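Local coordinates for regulatory protein SWI6 (Saccharomyces cerevisiae, PDB 1SW6) that forms part of the SBF and MBF transcription complexes, with SWI4 or MBP1, that drive cell-cycle-dependent transcription, the piece here being its ankyrin-repeat domain, at residues 124-135 / 147-157. Residues are numbered along the deposited sequence; the frame is centred on the assembly and turned at random.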
loop_
_atom_site.group_PDB
_atom_site.type_symbol
_atom_site.label_atom_id
_atom_site.label_comp_id
_atom_site.label_asym_id
_atom_site.label_seq_id
_atom_site.Cartn_x
_atom_site.Cartn_y
_atom_site.Cartn_z
ATOM N N ASN A 124 6.260 1.165 19.059
ATOM C CA ASN A 124 5.367 2.278 18.787
ATOM C C ASN A 124 6.018 3.440 18.033
ATOM O O ASN A 124 6.020 4.589 18.493
ATOM C CB ASN A 124 4.754 2.740 20.113
ATOM C CG ASN A 124 4.005 1.612 20.824
ATOM O OD1 ASN A 124 4.270 1.306 21.987
ATOM N ND2 ASN A 124 3.067 0.987 20.116
ATOM N N ILE A 125 6.548 3.116 16.856
ATOM C CA ILE A 125 7.217 4.075 15.984
ATOM C C ILE A 125 6.648 3.962 14.571
ATOM O O ILE A 125 6.463 2.859 14.058
ATOM C CB ILE A 125 8.731 3.766 15.875
ATOM C CG1 ILE A 125 9.382 3.805 17.255
ATOM C CG2 ILE A 125 9.398 4.738 14.913
ATOM C CD1 ILE A 125 10.833 3.368 17.247
ATOM N N PRO A 126 6.355 5.098 13.923
ATOM C CA PRO A 126 5.825 4.971 12.562
ATOM C C PRO A 126 6.914 4.285 11.727
ATOM O O PRO A 126 8.104 4.563 11.901
ATOM C CB PRO A 126 5.582 6.419 12.148
ATOM C CG PRO A 126 5.240 7.083 13.459
ATOM C CD PRO A 126 6.262 6.487 14.407
ATOM N N VAL A 127 6.511 3.387 10.833
ATOM C CA VAL A 127 7.469 2.649 10.019
ATOM C C VAL A 127 7.542 3.103 8.562
ATOM O O VAL A 127 8.403 2.659 7.803
ATOM C CB VAL A 127 7.164 1.130 10.105
ATOM C CG1 VAL A 127 7.883 0.362 9.018
ATOM C CG2 VAL A 127 7.595 0.617 11.462
ATOM N N ASP A 128 6.651 4.000 8.167
ATOM C CA ASP A 128 6.679 4.475 6.798
ATOM C C ASP A 128 6.264 5.931 6.691
ATOM O O ASP A 128 6.150 6.637 7.692
ATOM C CB ASP A 128 5.792 3.595 5.913
ATOM C CG ASP A 128 4.325 3.700 6.263
ATOM O OD1 ASP A 128 3.587 2.741 5.960
ATOM O OD2 ASP A 128 3.902 4.737 6.823
ATOM N N GLU A 129 6.034 6.358 5.456
ATOM C CA GLU A 129 5.654 7.727 5.132
ATOM C C GLU A 129 4.265 8.131 5.613
ATOM O O GLU A 129 4.041 9.289 5.958
ATOM C CB GLU A 129 5.719 7.921 3.613
ATOM C CG GLU A 129 6.990 7.386 2.969
ATOM C CD GLU A 129 6.874 7.237 1.454
ATOM O OE1 GLU A 129 7.899 6.901 0.811
ATOM O OE2 GLU A 129 5.763 7.447 0.908
ATOM N N HIS A 130 3.333 7.183 5.630
ATOM C CA HIS A 130 1.963 7.488 6.033
ATOM C C HIS A 130 1.694 7.400 7.535
ATOM O O HIS A 130 0.558 7.568 7.973
ATOM C CB HIS A 130 0.990 6.571 5.286
ATOM C CG HIS A 130 1.311 6.413 3.833
ATOM N ND1 HIS A 130 2.451 5.775 3.390
ATOM C CD2 HIS A 130 0.649 6.818 2.722
ATOM C CE1 HIS A 130 2.477 5.792 2.069
ATOM N NE2 HIS A 130 1.395 6.418 1.638
ATOM N N GLY A 131 2.732 7.142 8.320
ATOM C CA GLY A 131 2.549 7.049 9.756
ATOM C C GLY A 131 2.063 5.686 10.224
ATOM O O GLY A 131 1.558 5.553 11.345
ATOM N N ASN A 132 2.197 4.671 9.372
ATOM C CA ASN A 132 1.783 3.324 9.744
ATOM C C ASN A 132 2.711 2.794 10.826
ATOM O O ASN A 132 3.930 2.961 10.743
ATOM C CB ASN A 132 1.854 2.365 8.547
ATOM C CG ASN A 132 0.695 2.532 7.575
ATOM O OD1 ASN A 132 -0.474 2.471 7.961
ATOM N ND2 ASN A 132 1.018 2.724 6.298
ATOM N N THR A 133 2.136 2.174 11.853
ATOM C CA THR A 133 2.929 1.563 12.916
ATOM C C THR A 133 2.976 0.103 12.471
ATOM O O THR A 133 2.290 -0.273 11.519
ATOM C CB THR A 133 2.221 1.627 14.294
ATOM O OG1 THR A 133 1.036 0.811 14.270
ATOM C CG2 THR A 133 1.841 3.050 14.633
ATOM N N PRO A 134 3.794 -0.735 13.127
ATOM C CA PRO A 134 3.816 -2.131 12.687
ATOM C C PRO A 134 2.412 -2.745 12.746
ATOM O O PRO A 134 2.033 -3.558 11.896
ATOM C CB PRO A 134 4.784 -2.781 13.677
ATOM C CG PRO A 134 5.782 -1.691 13.896
ATOM C CD PRO A 134 4.890 -0.468 14.077
ATOM N N LEU A 135 1.643 -2.346 13.752
ATOM C CA LEU A 135 0.292 -2.870 13.924
ATOM C C LEU A 135 -0.610 -2.605 12.710
ATOM O O LEU A 135 -1.426 -3.456 12.350
ATOM C CB LEU A 135 -0.332 -2.293 15.203
ATOM C CG LEU A 135 -1.204 -3.247 16.025
ATOM C CD1 LEU A 135 -0.447 -4.525 16.342
ATOM C CD2 LEU A 135 -1.631 -2.545 17.307
ATOM N N VAL A 147 -0.377 -9.919 15.107
ATOM C CA VAL A 147 -1.055 -8.810 15.779
ATOM C C VAL A 147 -1.191 -9.098 17.277
ATOM O O VAL A 147 -0.940 -8.228 18.113
ATOM C CB VAL A 147 -2.465 -8.553 15.197
ATOM C CG1 VAL A 147 -3.278 -7.670 16.157
ATOM C CG2 VAL A 147 -2.344 -7.841 13.850
ATOM N N LYS A 148 -1.581 -10.323 17.614
ATOM C CA LYS A 148 -1.743 -10.704 19.008
ATOM C C LYS A 148 -0.419 -10.629 19.771
ATOM O O LYS A 148 -0.367 -10.135 20.900
ATOM C CB LYS A 148 -2.343 -12.102 19.073
ATOM C CG LYS A 148 -3.784 -12.116 18.615
ATOM C CD LYS A 148 -4.203 -13.449 18.013
ATOM C CE LYS A 148 -4.110 -14.592 18.995
ATOM N NZ LYS A 148 -4.738 -15.821 18.410
ATOM N N HIS A 149 0.651 -11.104 19.146
ATOM C CA HIS A 149 1.971 -11.055 19.757
ATOM C C HIS A 149 2.420 -9.612 19.969
ATOM O O HIS A 149 2.979 -9.283 21.010
ATOM C CB HIS A 149 2.982 -11.781 18.872
ATOM C CG HIS A 149 3.004 -13.262 19.074
ATOM N ND1 HIS A 149 2.957 -14.157 18.026
ATOM C CD2 HIS A 149 3.102 -14.004 20.200
ATOM C CE1 HIS A 149 3.028 -15.389 18.501
ATOM N NE2 HIS A 149 3.117 -15.323 19.816
ATOM N N LEU A 150 2.181 -8.744 18.989
ATOM C CA LEU A 150 2.588 -7.346 19.132
ATOM C C LEU A 150 1.791 -6.635 20.216
ATOM O O LEU A 150 2.330 -5.789 20.937
ATOM C CB LEU A 150 2.440 -6.581 17.812
ATOM C CG LEU A 150 3.396 -6.937 16.666
ATOM C CD1 LEU A 150 3.250 -5.904 15.570
ATOM C CD2 LEU A 150 4.824 -6.961 17.155
ATOM N N VAL A 151 0.507 -6.963 20.327
ATOM C CA VAL A 151 -0.314 -6.339 21.350
ATOM C C VAL A 151 0.220 -6.782 22.710
ATOM O O VAL A 151 0.541 -5.959 23.558
ATOM C CB VAL A 151 -1.796 -6.752 21.214
ATOM C CG1 VAL A 151 -2.580 -6.290 22.430
ATOM C CG2 VAL A 151 -2.377 -6.151 19.938
ATOM N N LYS A 152 0.323 -8.088 22.904
ATOM C CA LYS A 152 0.829 -8.630 24.155
ATOM C C LYS A 152 2.184 -8.041 24.541
ATOM O O LYS A 152 2.522 -7.976 25.723
ATOM C CB LYS A 152 0.957 -10.152 24.053
ATOM C CG LYS A 152 1.779 -10.770 25.167
ATOM C CD LYS A 152 1.785 -12.287 25.087
ATOM C CE LYS A 152 2.511 -12.885 26.289
ATOM N NZ LYS A 152 2.311 -14.359 26.378
ATOM N N HIS A 153 2.962 -7.616 23.554
ATOM C CA HIS A 153 4.275 -7.061 23.834
ATOM C C HIS A 153 4.374 -5.545 23.927
ATOM O O HIS A 153 5.474 -4.994 23.894
ATOM C CB HIS A 153 5.285 -7.606 22.827
ATOM C CG HIS A 153 5.698 -9.015 23.116
ATOM N ND1 HIS A 153 6.819 -9.321 23.857
ATOM C CD2 HIS A 153 5.097 -10.196 22.837
ATOM C CE1 HIS A 153 6.889 -10.631 24.023
ATOM N NE2 HIS A 153 5.854 -11.185 23.415
ATOM N N GLY A 154 3.233 -4.868 24.044
ATOM C CA GLY A 154 3.266 -3.422 24.193
ATOM C C GLY A 154 2.774 -2.524 23.079
ATOM O O GLY A 154 2.605 -1.326 23.300
ATOM N N SER A 155 2.551 -3.064 21.887
ATOM C CA SER A 155 2.079 -2.225 20.800
ATOM C C SER A 155 0.803 -1.491 21.204
ATOM O O SER A 155 -0.182 -2.112 21.614
ATOM C CB SER A 155 1.820 -3.066 19.551
ATOM O OG SER A 155 3.031 -3.585 19.035
ATOM N N ASN A 156 0.837 -0.168 21.086
ATOM C CA ASN A 156 -0.301 0.678 21.423
ATOM C C ASN A 156 -1.293 0.603 20.266
ATOM O O ASN A 156 -0.970 0.943 19.122
ATOM C CB ASN A 156 0.167 2.118 21.618
ATOM C CG ASN A 156 -0.923 3.023 22.148
ATOM O OD1 ASN A 156 -2.058 3.002 21.667
ATOM N ND2 ASN A 156 -0.577 3.845 23.140
ATOM N N ARG A 157 -2.506 0.162 20.564
ATOM C CA ARG A 157 -3.530 0.006 19.544
ATOM C C ARG A 157 -4.279 1.288 19.210
ATOM O O ARG A 157 -5.047 1.329 18.253
ATOM C CB ARG A 157 -4.521 -1.062 20.003
ATOM C CG ARG A 157 -3.857 -2.393 20.306
ATOM C CD ARG A 157 -4.746 -3.286 21.150
ATOM N NE ARG A 157 -4.979 -2.718 22.477
ATOM C CZ ARG A 157 -5.614 -3.351 23.456
ATOM N NH1 ARG A 157 -6.085 -4.579 23.259
ATOM N NH2 ARG A 157 -5.772 -2.761 24.637
HETATM O O HOH W 1 2.755 -1.189 16.682
#
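Leu135, in the first turn of helix 134-140, has its CA 6.4 Å from that of Val147 in helix 144-152, its nearest across the contact, in the helix-turn-helix of the first ankyrin repeat. Its isobutyl group does most of the packing. The two methyls part company: CD1 sits 3.8 Å from CB of Leu150 and also meets the Val147 and Val151 side chains, while CD2 reaches the chain beyond the second helix and touches Arg157 CG at 3.7 Å. Leu150, its CG anti to the carbonyl carbon (chi1 -69°), runs past Leu135 in the opposite direction and brings CD1 to 4.0 Å from Pro134 CB. Arg157 bends at chi3, and its guanidinium group turns to Asp33, with a salt bridge from NE. Leu186 and Leu190 of helix 183-190 pack on Val147, joining this repeat to the next.

A Schellman motif ends the second helix: Gly154, with positive phi, is its C-prime residue, and Ser155 N bonds back to Leu150 O. Ser155 then packs CB against the Leu135 methyls.

Farther from the helices, in the middle of 124-135, Asp128 starts a type I turn that runs to Gly131 and ties it to the next residue, Asn132. Its OD1 uses the syn lone pair to take Asn132 ND2, in the plane of that amide, at 2.6 Å, with the N-H...O angle near straight at 166°. Asn132 N approaches Asp128 OD2 from above the carboxylate plane, 3.1 Å away.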